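Local coordinates for putative TetR-family transcriptional regulator (Syntrophomonas wolfei subsp. wolfei, PDB 3LWJ), which probably binds DNA as a transcriptional regulator of the TetR family, with a helix-turn-helix domain joined to a larger all-helical domain, at residues 36-41 against 54-59; 83-88 against 143-148; 87-92 against 191-196; 109-114 against 166-171. All coordinates share one frame; numbering follows the deposited sequence.

Interaction 1 of 4, residues 36-41 against 54-59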
# COMPACT_ATOMS: atom_id res chain seq x y z
N ARG A 36 -13.45 -20.32 18.39
CA ARG A 36 -13.21 -21.58 19.11
C ARG A 36 -11.73 -21.82 19.45
O ARG A 36 -11.41 -22.12 20.59
CB ARG A 36 -13.74 -22.77 18.30
N ASP A 37 -10.86 -21.69 18.44
CA ASP A 37 -9.40 -21.87 18.60
C ASP A 37 -8.84 -20.89 19.61
O ASP A 37 -8.03 -21.25 20.46
CB ASP A 37 -8.65 -21.62 17.27
CG ASP A 37 -9.13 -22.52 16.12
OD1 ASP A 37 -9.70 -23.61 16.42
OD2 ASP A 37 -8.94 -22.14 14.93
N ILE A 38 -9.26 -19.63 19.48
CA ILE A 38 -8.82 -18.57 20.36
C ILE A 38 -9.30 -18.78 21.79
O ILE A 38 -8.49 -18.69 22.71
CB ILE A 38 -9.32 -17.20 19.89
CG1 ILE A 38 -8.75 -16.87 18.50
CG2 ILE A 38 -8.95 -16.14 20.95
CD1 ILE A 38 -9.38 -15.62 17.81
N ILE A 39 -10.59 -19.09 21.98
CA ILE A 39 -11.13 -19.35 23.33
C ILE A 39 -10.38 -20.54 23.95
O ILE A 39 -9.90 -20.42 25.07
CB ILE A 39 -12.71 -19.51 23.41
CG1 ILE A 39 -13.22 -20.74 22.66
CG2 ILE A 39 -13.45 -18.27 22.90
CD1 ILE A 39 -14.67 -21.10 22.94
N ALA A 40 -10.20 -21.63 23.20
CA ALA A 40 -9.44 -22.81 23.68
C ALA A 40 -7.99 -22.48 24.07
O ALA A 40 -7.54 -22.87 25.13
CB ALA A 40 -9.47 -23.94 22.64
N LEU A 41 -7.27 -21.76 23.22
CA LEU A 41 -5.87 -21.40 23.54
C LEU A 41 -5.76 -20.31 24.63
O LEU A 41 -4.77 -20.25 25.35
CB LEU A 41 -5.16 -20.93 22.27
CG LEU A 41 -3.63 -20.82 22.30
CD1 LEU A 41 -3.00 -22.23 22.28
CD2 LEU A 41 -3.16 -19.96 21.12
N VAL A 54 -17.15 -10.16 20.56
CA VAL A 54 -18.28 -10.87 19.97
C VAL A 54 -17.80 -11.82 18.85
O VAL A 54 -18.43 -12.87 18.61
CB VAL A 54 -19.39 -9.90 19.46
CG1 VAL A 54 -20.72 -10.63 19.36
CG2 VAL A 54 -19.56 -8.69 20.39
N ASP A 55 -16.67 -11.50 18.21
CA ASP A 55 -16.09 -12.31 17.11
C ASP A 55 -14.60 -11.93 16.80
O ASP A 55 -14.01 -11.15 17.54
CB ASP A 55 -16.99 -12.25 15.85
CG ASP A 55 -16.95 -10.93 15.12
OD1 ASP A 55 -16.04 -10.10 15.36
OD2 ASP A 55 -17.82 -10.74 14.25
N LYS A 56 -14.01 -12.48 15.73
CA LYS A 56 -12.60 -12.15 15.36
C LYS A 56 -12.38 -10.68 15.00
O LYS A 56 -11.32 -10.10 15.28
CB LYS A 56 -12.10 -12.98 14.18
CG LYS A 56 -11.61 -14.36 14.47
CD LYS A 56 -10.98 -14.96 13.21
CE LYS A 56 -12.01 -15.24 12.11
NZ LYS A 56 -11.46 -15.90 10.92
N GLU A 57 -13.37 -10.10 14.33
CA GLU A 57 -13.24 -8.74 13.88
C GLU A 57 -13.20 -7.77 15.06
O GLU A 57 -12.55 -6.73 14.99
CB GLU A 57 -14.36 -8.37 12.91
CG GLU A 57 -14.17 -8.98 11.52
CD GLU A 57 -14.28 -10.50 11.52
OE1 GLU A 57 -15.26 -11.03 12.08
OE2 GLU A 57 -13.37 -11.19 10.98
N ASP A 58 -13.90 -8.11 16.14
CA ASP A 58 -13.81 -7.33 17.37
C ASP A 58 -12.38 -7.41 17.90
O ASP A 58 -11.85 -6.44 18.43
CB ASP A 58 -14.82 -7.82 18.41
CG ASP A 58 -16.25 -7.38 18.10
OD1 ASP A 58 -16.45 -6.20 17.72
OD2 ASP A 58 -17.18 -8.19 18.25
N ILE A 59 -11.74 -8.58 17.75
CA ILE A 59 -10.37 -8.75 18.24
C ILE A 59 -9.39 -7.91 17.40
O ILE A 59 -8.59 -7.14 17.95
CB ILE A 59 -9.94 -10.23 18.33
CG1 ILE A 59 -10.65 -10.90 19.52
CG2 ILE A 59 -8.44 -10.35 18.52
CD1 ILE A 59 -10.69 -12.38 19.47

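Interaction 2 of 4, residues 83-88 against 143-148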
# COMPACT_ATOMS: atom_id res chain seq x y z
N LYS A 83 10.54 20.83 19.73
CA LYS A 83 9.62 21.84 19.22
C LYS A 83 9.89 22.25 17.78
O LYS A 83 9.01 22.76 17.14
CB LYS A 83 9.56 23.07 20.15
CG LYS A 83 9.20 22.74 21.60
CD LYS A 83 7.72 22.36 21.78
CE LYS A 83 7.47 21.60 23.10
NZ LYS A 83 6.08 21.02 23.19
N ASP A 84 11.08 22.01 17.23
CA ASP A 84 11.31 22.29 15.81
C ASP A 84 10.43 21.37 14.93
O ASP A 84 10.47 20.15 15.04
CB ASP A 84 12.80 22.11 15.47
CG ASP A 84 13.11 22.52 14.05
OD1 ASP A 84 13.42 23.70 13.85
OD2 ASP A 84 13.05 21.67 13.14
N LEU A 85 9.62 21.97 14.06
CA LEU A 85 8.61 21.22 13.37
C LEU A 85 9.18 20.34 12.27
O LEU A 85 8.60 19.29 11.98
CB LEU A 85 7.54 22.14 12.82
CG LEU A 85 6.80 23.01 13.84
CD1 LEU A 85 5.71 23.74 13.07
CD2 LEU A 85 6.22 22.21 15.05
N TYR A 86 10.30 20.75 11.67
CA TYR A 86 11.03 19.95 10.70
C TYR A 86 11.71 18.75 11.35
O TYR A 86 11.69 17.64 10.81
CB TYR A 86 12.11 20.76 9.95
CG TYR A 86 12.94 19.86 9.04
CD1 TYR A 86 12.40 19.38 7.84
CD2 TYR A 86 14.20 19.43 9.40
CE1 TYR A 86 13.13 18.53 7.02
CE2 TYR A 86 14.93 18.57 8.58
CZ TYR A 86 14.38 18.14 7.39
OH TYR A 86 15.09 17.30 6.58
N GLU A 87 12.34 18.97 12.51
CA GLU A 87 12.91 17.87 13.25
C GLU A 87 11.84 16.86 13.57
O GLU A 87 12.05 15.64 13.41
CB GLU A 87 13.57 18.34 14.54
CG GLU A 87 14.44 17.29 15.18
CD GLU A 87 15.80 17.13 14.52
OE1 GLU A 87 16.34 18.10 13.95
OE2 GLU A 87 16.36 16.03 14.59
N ARG A 88 10.68 17.35 14.01
CA ARG A 88 9.53 16.48 14.27
C ARG A 88 9.08 15.69 13.02
O ARG A 88 8.76 14.49 13.10
CB ARG A 88 8.34 17.32 14.74
CG ARG A 88 8.45 17.98 16.12
CD ARG A 88 7.17 18.70 16.42
NE ARG A 88 7.13 19.26 17.78
CZ ARG A 88 6.03 19.71 18.37
NH1 ARG A 88 4.86 19.68 17.73
NH2 ARG A 88 6.10 20.19 19.59
N ILE A 143 1.48 24.25 8.80
CA ILE A 143 1.03 25.23 7.80
C ILE A 143 0.75 26.53 8.51
O ILE A 143 1.21 27.58 8.08
CB ILE A 143 -0.26 24.78 7.04
CG1 ILE A 143 0.05 23.57 6.17
CG2 ILE A 143 -0.82 25.90 6.16
CD1 ILE A 143 -1.17 22.92 5.58
N LYS A 144 0.02 26.42 9.61
CA LYS A 144 -0.31 27.54 10.46
C LYS A 144 0.89 28.26 11.08
O LYS A 144 0.82 29.47 11.29
CB LYS A 144 -1.31 27.12 11.55
CG LYS A 144 -2.75 26.91 11.01
CD LYS A 144 -3.48 28.26 10.82
CE LYS A 144 -4.89 28.11 10.23
NZ LYS A 144 -4.94 28.42 8.77
N LYS A 145 1.97 27.53 11.33
CA LYS A 145 3.19 28.10 11.91
C LYS A 145 4.20 28.57 10.84
O LYS A 145 5.33 28.93 11.17
CB LYS A 145 3.90 27.10 12.85
CG LYS A 145 3.05 26.53 14.00
CD LYS A 145 2.53 27.59 14.98
CE LYS A 145 3.62 28.17 15.86
NZ LYS A 145 3.10 29.14 16.88
N GLY A 146 3.80 28.50 9.56
CA GLY A 146 4.58 29.04 8.46
C GLY A 146 5.76 28.19 8.07
O GLY A 146 6.60 28.62 7.28
N VAL A 147 5.84 26.97 8.61
CA VAL A 147 6.92 26.07 8.27
C VAL A 147 6.56 25.26 7.02
O VAL A 147 7.43 25.03 6.15
CB VAL A 147 7.31 25.21 9.48
CG1 VAL A 147 8.32 24.14 9.09
CG2 VAL A 147 7.91 26.14 10.60
N PHE A 148 5.29 24.86 6.90
CA PHE A 148 4.86 24.13 5.72
C PHE A 148 4.00 24.99 4.81
O PHE A 148 3.20 25.79 5.28
CB PHE A 148 4.04 22.88 6.09
CG PHE A 148 4.76 21.86 6.96
CD1 PHE A 148 6.12 21.63 6.85
CD2 PHE A 148 4.03 21.12 7.88
CE1 PHE A 148 6.74 20.71 7.67
CE2 PHE A 148 4.63 20.19 8.67
CZ PHE A 148 5.99 19.97 8.57

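Interaction 3 of 4, residues 87-92 against 191-196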
# COMPACT_ATOMS: atom_id res chain seq x y z
N GLU A 87 12.34 18.97 12.51
CA GLU A 87 12.91 17.87 13.25
C GLU A 87 11.84 16.86 13.57
O GLU A 87 12.05 15.64 13.41
CB GLU A 87 13.57 18.34 14.54
CG GLU A 87 14.44 17.29 15.18
CD GLU A 87 15.80 17.13 14.52
OE1 GLU A 87 16.34 18.10 13.95
OE2 GLU A 87 16.36 16.03 14.59
N ARG A 88 10.68 17.35 14.01
CA ARG A 88 9.53 16.48 14.27
C ARG A 88 9.08 15.69 13.02
O ARG A 88 8.76 14.49 13.10
CB ARG A 88 8.34 17.32 14.74
CG ARG A 88 8.45 17.98 16.12
CD ARG A 88 7.17 18.70 16.42
NE ARG A 88 7.13 19.26 17.78
CZ ARG A 88 6.03 19.71 18.37
NH1 ARG A 88 4.86 19.68 17.73
NH2 ARG A 88 6.10 20.19 19.59
N PHE A 89 9.06 16.37 11.87
CA PHE A 89 8.57 15.79 10.62
C PHE A 89 9.34 14.54 10.27
O PHE A 89 8.76 13.51 9.95
CB PHE A 89 8.70 16.83 9.49
CG PHE A 89 8.06 16.43 8.20
CD1 PHE A 89 6.69 16.29 8.12
CD2 PHE A 89 8.83 16.17 7.08
CE1 PHE A 89 6.09 15.90 6.95
CE2 PHE A 89 8.23 15.80 5.89
CZ PHE A 89 6.85 15.66 5.83
N ILE A 90 10.66 14.62 10.36
CA ILE A 90 11.51 13.48 10.09
C ILE A 90 11.44 12.45 11.18
O ILE A 90 11.17 11.27 10.91
CB ILE A 90 12.97 13.86 9.92
CG1 ILE A 90 13.10 14.91 8.82
CG2 ILE A 90 13.74 12.65 9.58
CD1 ILE A 90 12.38 14.56 7.50
N GLU A 91 11.75 12.86 12.41
CA GLU A 91 11.94 11.88 13.47
C GLU A 91 10.68 11.14 13.82
O GLU A 91 10.76 10.00 14.27
CB GLU A 91 12.47 12.50 14.77
CG GLU A 91 13.93 12.55 14.90
CD GLU A 91 14.65 11.26 14.57
OE1 GLU A 91 14.41 10.20 15.21
OE2 GLU A 91 15.49 11.35 13.66
N THR A 92 9.51 11.79 13.66
CA THR A 92 8.27 11.07 13.94
C THR A 92 8.10 9.84 13.00
O THR A 92 7.49 8.86 13.38
CB THR A 92 7.01 11.94 13.91
OG1 THR A 92 6.95 12.74 12.71
CG2 THR A 92 6.96 12.85 15.17
N LYS A 191 12.48 13.57 3.82
CA LYS A 191 13.45 14.64 3.61
C LYS A 191 13.25 15.31 2.26
O LYS A 191 13.13 16.54 2.18
CB LYS A 191 14.89 14.14 3.75
CG LYS A 191 15.97 15.21 3.33
CD LYS A 191 17.31 14.58 2.84
CE LYS A 191 17.18 13.71 1.55
NZ LYS A 191 16.75 14.45 0.31
N THR A 192 13.20 14.51 1.22
CA THR A 192 12.96 15.05 -0.12
C THR A 192 11.61 15.75 -0.25
O THR A 192 11.49 16.79 -0.91
CB THR A 192 13.04 13.97 -1.18
OG1 THR A 192 14.35 13.37 -1.14
CG2 THR A 192 12.82 14.53 -2.55
N LEU A 193 10.58 15.17 0.36
CA LEU A 193 9.24 15.80 0.36
C LEU A 193 9.27 17.20 0.98
O LEU A 193 8.62 18.15 0.47
CB LEU A 193 8.21 14.90 1.09
CG LEU A 193 6.83 15.44 1.45
CD1 LEU A 193 6.16 15.90 0.17
CD2 LEU A 193 5.93 14.38 2.24
N ALA A 194 10.00 17.30 2.08
CA ALA A 194 10.22 18.54 2.82
C ALA A 194 10.95 19.61 2.00
O ALA A 194 10.49 20.76 1.89
CB ALA A 194 11.01 18.24 4.09
N VAL A 195 12.11 19.24 1.44
CA VAL A 195 12.93 20.20 0.68
C VAL A 195 12.41 20.43 -0.75
O VAL A 195 12.73 21.44 -1.35
CB VAL A 195 14.45 19.83 0.67
CG1 VAL A 195 14.95 19.79 2.06
CG2 VAL A 195 14.71 18.49 -0.03
N GLY A 196 11.64 19.48 -1.28
CA GLY A 196 11.12 19.55 -2.62
C GLY A 196 12.01 18.94 -3.67
O GLY A 196 13.25 19.11 -3.64

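Interaction 4 of 4, residues 109-114 against 166-171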
# COMPACT_ATOMS: atom_id res chain seq x y z
N ILE A 109 0.32 -9.15 10.13
CA ILE A 109 -1.11 -9.35 9.88
C ILE A 109 -1.68 -8.14 9.14
O ILE A 109 -2.33 -8.31 8.13
CB ILE A 109 -1.92 -9.58 11.16
CG1 ILE A 109 -1.54 -10.90 11.85
CG2 ILE A 109 -3.46 -9.56 10.87
CD1 ILE A 109 -1.70 -12.13 10.99
N TYR A 110 -1.42 -6.92 9.64
CA TYR A 110 -1.82 -5.68 8.96
C TYR A 110 -1.42 -5.64 7.50
O TYR A 110 -2.19 -5.17 6.65
CB TYR A 110 -1.22 -4.50 9.71
CG TYR A 110 -1.32 -3.14 9.08
CD1 TYR A 110 -2.56 -2.61 8.68
CD2 TYR A 110 -0.17 -2.34 8.94
CE1 TYR A 110 -2.63 -1.32 8.12
CE2 TYR A 110 -0.24 -1.06 8.39
CZ TYR A 110 -1.49 -0.56 8.00
OH TYR A 110 -1.56 0.70 7.46
N SER A 111 -0.22 -6.14 7.21
CA SER A 111 0.37 -6.10 5.87
C SER A 111 -0.10 -7.22 4.98
O SER A 111 0.17 -7.21 3.78
CB SER A 111 1.91 -6.19 5.96
OG SER A 111 2.44 -5.11 6.71
N ARG A 112 -0.78 -8.20 5.56
CA ARG A 112 -1.25 -9.35 4.79
C ARG A 112 -2.76 -9.33 4.51
O ARG A 112 -3.17 -9.81 3.48
CB ARG A 112 -0.90 -10.65 5.50
CG ARG A 112 0.59 -10.97 5.49
CD ARG A 112 0.82 -12.39 6.03
NE ARG A 112 2.21 -12.80 5.84
CZ ARG A 112 2.73 -13.19 4.68
NH1 ARG A 112 1.96 -13.24 3.59
NH2 ARG A 112 4.01 -13.53 4.60
N VAL A 113 -3.56 -8.78 5.41
CA VAL A 113 -5.01 -8.91 5.28
C VAL A 113 -5.71 -7.74 4.56
O VAL A 113 -6.91 -7.82 4.32
CB VAL A 113 -5.69 -9.16 6.64
CG1 VAL A 113 -5.08 -10.41 7.34
CG2 VAL A 113 -5.70 -7.89 7.50
N ALA A 114 -4.98 -6.69 4.22
CA ALA A 114 -5.54 -5.56 3.45
C ALA A 114 -6.14 -6.00 2.13
O ALA A 114 -5.51 -6.75 1.41
CB ALA A 114 -4.46 -4.50 3.21
N PHE A 166 3.67 0.51 2.55
CA PHE A 166 4.37 -0.21 1.47
C PHE A 166 5.76 -0.68 1.89
O PHE A 166 6.14 -1.79 1.62
CB PHE A 166 4.52 0.65 0.23
CG PHE A 166 5.04 -0.12 -0.99
CD1 PHE A 166 4.56 -1.37 -1.30
CD2 PHE A 166 5.98 0.45 -1.83
CE1 PHE A 166 4.99 -2.07 -2.42
CE2 PHE A 166 6.43 -0.24 -2.96
CZ PHE A 166 5.92 -1.52 -3.25
N SER A 167 6.51 0.18 2.57
CA SER A 167 7.86 -0.21 3.03
C SER A 167 7.77 -1.26 4.17
O SER A 167 8.62 -2.15 4.26
CB SER A 167 8.62 1.05 3.45
OG SER A 167 8.14 1.47 4.72
N LEU A 168 6.76 -1.17 5.06
CA LEU A 168 6.52 -2.21 6.08
C LEU A 168 6.29 -3.56 5.39
O LEU A 168 6.86 -4.58 5.74
CB LEU A 168 5.28 -1.87 6.94
CG LEU A 168 4.92 -2.80 8.11
CD1 LEU A 168 6.16 -3.03 9.04
CD2 LEU A 168 3.66 -2.22 8.88
N TYR A 169 5.41 -3.56 4.40
CA TYR A 169 5.09 -4.79 3.68
C TYR A 169 6.34 -5.41 3.04
O TYR A 169 6.55 -6.62 3.13
CB TYR A 169 3.99 -4.50 2.64
CG TYR A 169 3.92 -5.43 1.44
CD1 TYR A 169 3.17 -6.59 1.46
CD2 TYR A 169 4.56 -5.09 0.25
CE1 TYR A 169 3.09 -7.41 0.32
CE2 TYR A 169 4.46 -5.89 -0.89
CZ TYR A 169 3.73 -7.06 -0.85
OH TYR A 169 3.63 -7.85 -2.00
N LYS A 170 7.19 -4.60 2.44
CA LYS A 170 8.41 -5.12 1.82
C LYS A 170 9.41 -5.67 2.83
O LYS A 170 10.21 -6.58 2.50
CB LYS A 170 9.09 -4.07 0.93
CG LYS A 170 8.27 -3.69 -0.30
CD LYS A 170 9.07 -2.83 -1.37
CE LYS A 170 10.30 -3.52 -1.98
NZ LYS A 170 10.59 -3.12 -3.41
N TRP A 171 9.40 -5.15 4.06
CA TRP A 171 10.28 -5.69 5.09
C TRP A 171 9.71 -6.97 5.68
O TRP A 171 10.31 -8.06 5.55
CB TRP A 171 10.52 -4.67 6.18
CG TRP A 171 11.16 -5.21 7.42
CD1 TRP A 171 12.36 -5.85 7.52
CD2 TRP A 171 10.66 -5.08 8.76
NE1 TRP A 171 12.61 -6.17 8.83
CE2 TRP A 171 11.59 -5.70 9.61
CE3 TRP A 171 9.52 -4.50 9.31
CZ2 TRP A 171 11.41 -5.77 10.99
CZ3 TRP A 171 9.35 -4.56 10.69
CH2 TRP A 171 10.28 -5.20 11.51

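Interaction 1 of 4, residues 36-41 against 54-59
Ile38 and Ile59 reach toward each other in the hydrophobic core of the TetR-type DNA-binding domain, where helix 35-42, the first helix of the predicted helix-turn-helix motif, faces the first turn of helix 56-79. The apolar contact is tip to tip, with Ile38 CD1 3.9 Å from Ile59 CD1. In both residues CG1 sits beside the backbone N, anti to the carbonyl carbon (chi1 -62° and -73°), and the chain is extended beyond it, which makes the delta methyl the leading atom. Phe49 of helix 46-52 and Ser21 of helix 10-28 each touch both isoleucines, so helices 46-52 and 10-28 both pack against the buried pair. Lys56 takes part through its aliphatic portion: Ile38 CD1 lies 4.2 Å from Lys56 CG. Its ammonium group goes elsewhere, to the carbonyl oxygens of Tyr30 and Thr33, linking the start of helix 56-79 to the connection before helix 35-42. Other polar bonds cap the start of helix 56-79. Asp55 is the N-cap, and with Asp58 it forms a capping box; the return bond, from Asp55 N to Asp58 OD2, is weak. Asp58 OD2 also accepts from Val54 N at 3.0 Å, 32° out of the carboxylate plane. Asp55 OD1 receives a weak bond from Glu57 N and a better one from Asp58 N, 3.0 Å long and arriving nearly in line with the carboxylate C-O bond.

Interaction 2 of 4, residues 83-88 against 143-148
Asp84 OD2 accepts from the backbone N of Glu87 at 2.9 Å, capping helix 85-102 just ahead of Leu85, which carries the contact with Lys145 and Val147. The carboxylate uses its anti lone pair and the bond is nearly straight (161°). One residue further on, Leu85 CB points toward the turn that follows helix 118-144. Leu85 CD1 does most of the touching: it lies 3.8 Å from Lys145 CB and 4.1 Å from Val147 CG2. The leucine and lysine side chains cross at about a right angle, the methyl resting on the base of the lysine, whose chain then bends at chi2 and chi3 and carries the ammonium group away. Deeper in, Phe148 CZ comes within 4.3 Å of Leu85 O, obliquely to the ring, and the ring packs edge-to-face with Phe89. The receiving turn is a Schellman motif, in which Gly146, with positive phi (76°), gives its N to Ile143 O at 3.1 Å, while Val147 N returns to Gly142 O. Leu198 of the second subunit packs on Val147, and Leu197 of that subunit on Phe148. Between the two segments the cohesion is thus almost wholly van der Waals: the cap takes up Glu87 N and the Schellman turn Gly146 N and Val147 N, and what joins the segments is mainly the Leu85 methyl against Lys145 and Val147, with Phe148 near the Leu85 carbonyl.

Interaction 3 of 4, residues 87-92 against 191-196
Phe89 turns the edge of its ring to Leu193 and also touches Ala194. Leu193 CD2 lies in the ring plane at the edge, 3.9 Å from Phe89 CZ, and the two side chains cross at about a right angle. Ala194 CB approaches Phe89 CE2 at 4.1 Å, obliquely to the ring. Phe89 has CG opposite the backbone N (chi1 -172°), which directs the ring toward helix 179-195. Ile90 contributes differently: its CB is not aimed at the partner, but a bend at chi2 (-50°) brings CD1 over the backbone of Lys191, 3.8 Å from Lys191 N. The lysine chain leads away from the contact and bends round to the next residue, Lys191 NZ donating to Thr192 OG1 at 3.0 Å. The helical segments run nearly antiparallel, at 158°, with their axes 10.6 Å apart. Leu197 of the second subunit also packs on Phe89, and Lys149 NZ of that subunit bonds to the carbonyl oxygens of Val195 and Gly196 where helix 179-195 ends. This joining of helix 85-102 to the last helix, beside the partner subunit, is consistent with the all-helical C-terminal domain through which TetR-family regulators dimerise.

Interaction 4 of 4, residues 109-114 against 166-171
Tyr110 turns the edge of its ring to Leu168, whose CD2 lies in the ring plane 3.8 Å from Tyr110 CD2; the two side chains cross at about a right angle. Leu168 CD1 in turn meets the edge of the Trp171 ring, while Lys170 CD lies over one face of the Phe166 ring, toward its rim. The Tyr169 ring has Phe166 O in plane at its edge, and Ser111 O comes obliquely to it, 3.8 Å from Tyr169 CD1. Between the aromatic groups sits Ser111, small enough for its CB to come within 4.3 Å of Tyr169 CB. Its hydroxyl lies beside the backbone N (chi1 -60°), which places Ser111 OG 3.7 Å from Leu168 CG; the polar need of this oxygen is met by a bond to Ser107 O. Both tyrosine hydroxyls find partners outside the two segments: Tyr110 OH is hydrogen-bonded to Glu128 OE2, and Tyr169 OH to Asp121 OD1 of the second subunit. The helical segments cross at -100°, their axes 9.4 Å apart. Helix 118-144 flanks helix 104-113 through Leu124, which touches Tyr110, and helix 179-195 adjoins helix 153-173, where Met182 touches Ser167 and Trp171.

In the fold
Interaction 1 closes first along the chain, within the DNA-binding domain, and lies on the opposite side of the chain's centre from interactions 2 and 3, with centres about 44 and about 41 Å away. Those two start from the same part of helix 85-102, share Glu87 and Arg88, and are in direct touch, their centres about 10 Å apart. Interaction 4 falls between these ends, about 23 Å from both interaction 1 and interaction 3, centre to centre; its segments lie within the chain spanned by interaction 3 and alternate with those of interaction 2. Interactions 2, 3 and 4 all touch the second subunit and interaction 1 does not, consistent with separate DNA-binding and dimerising domains.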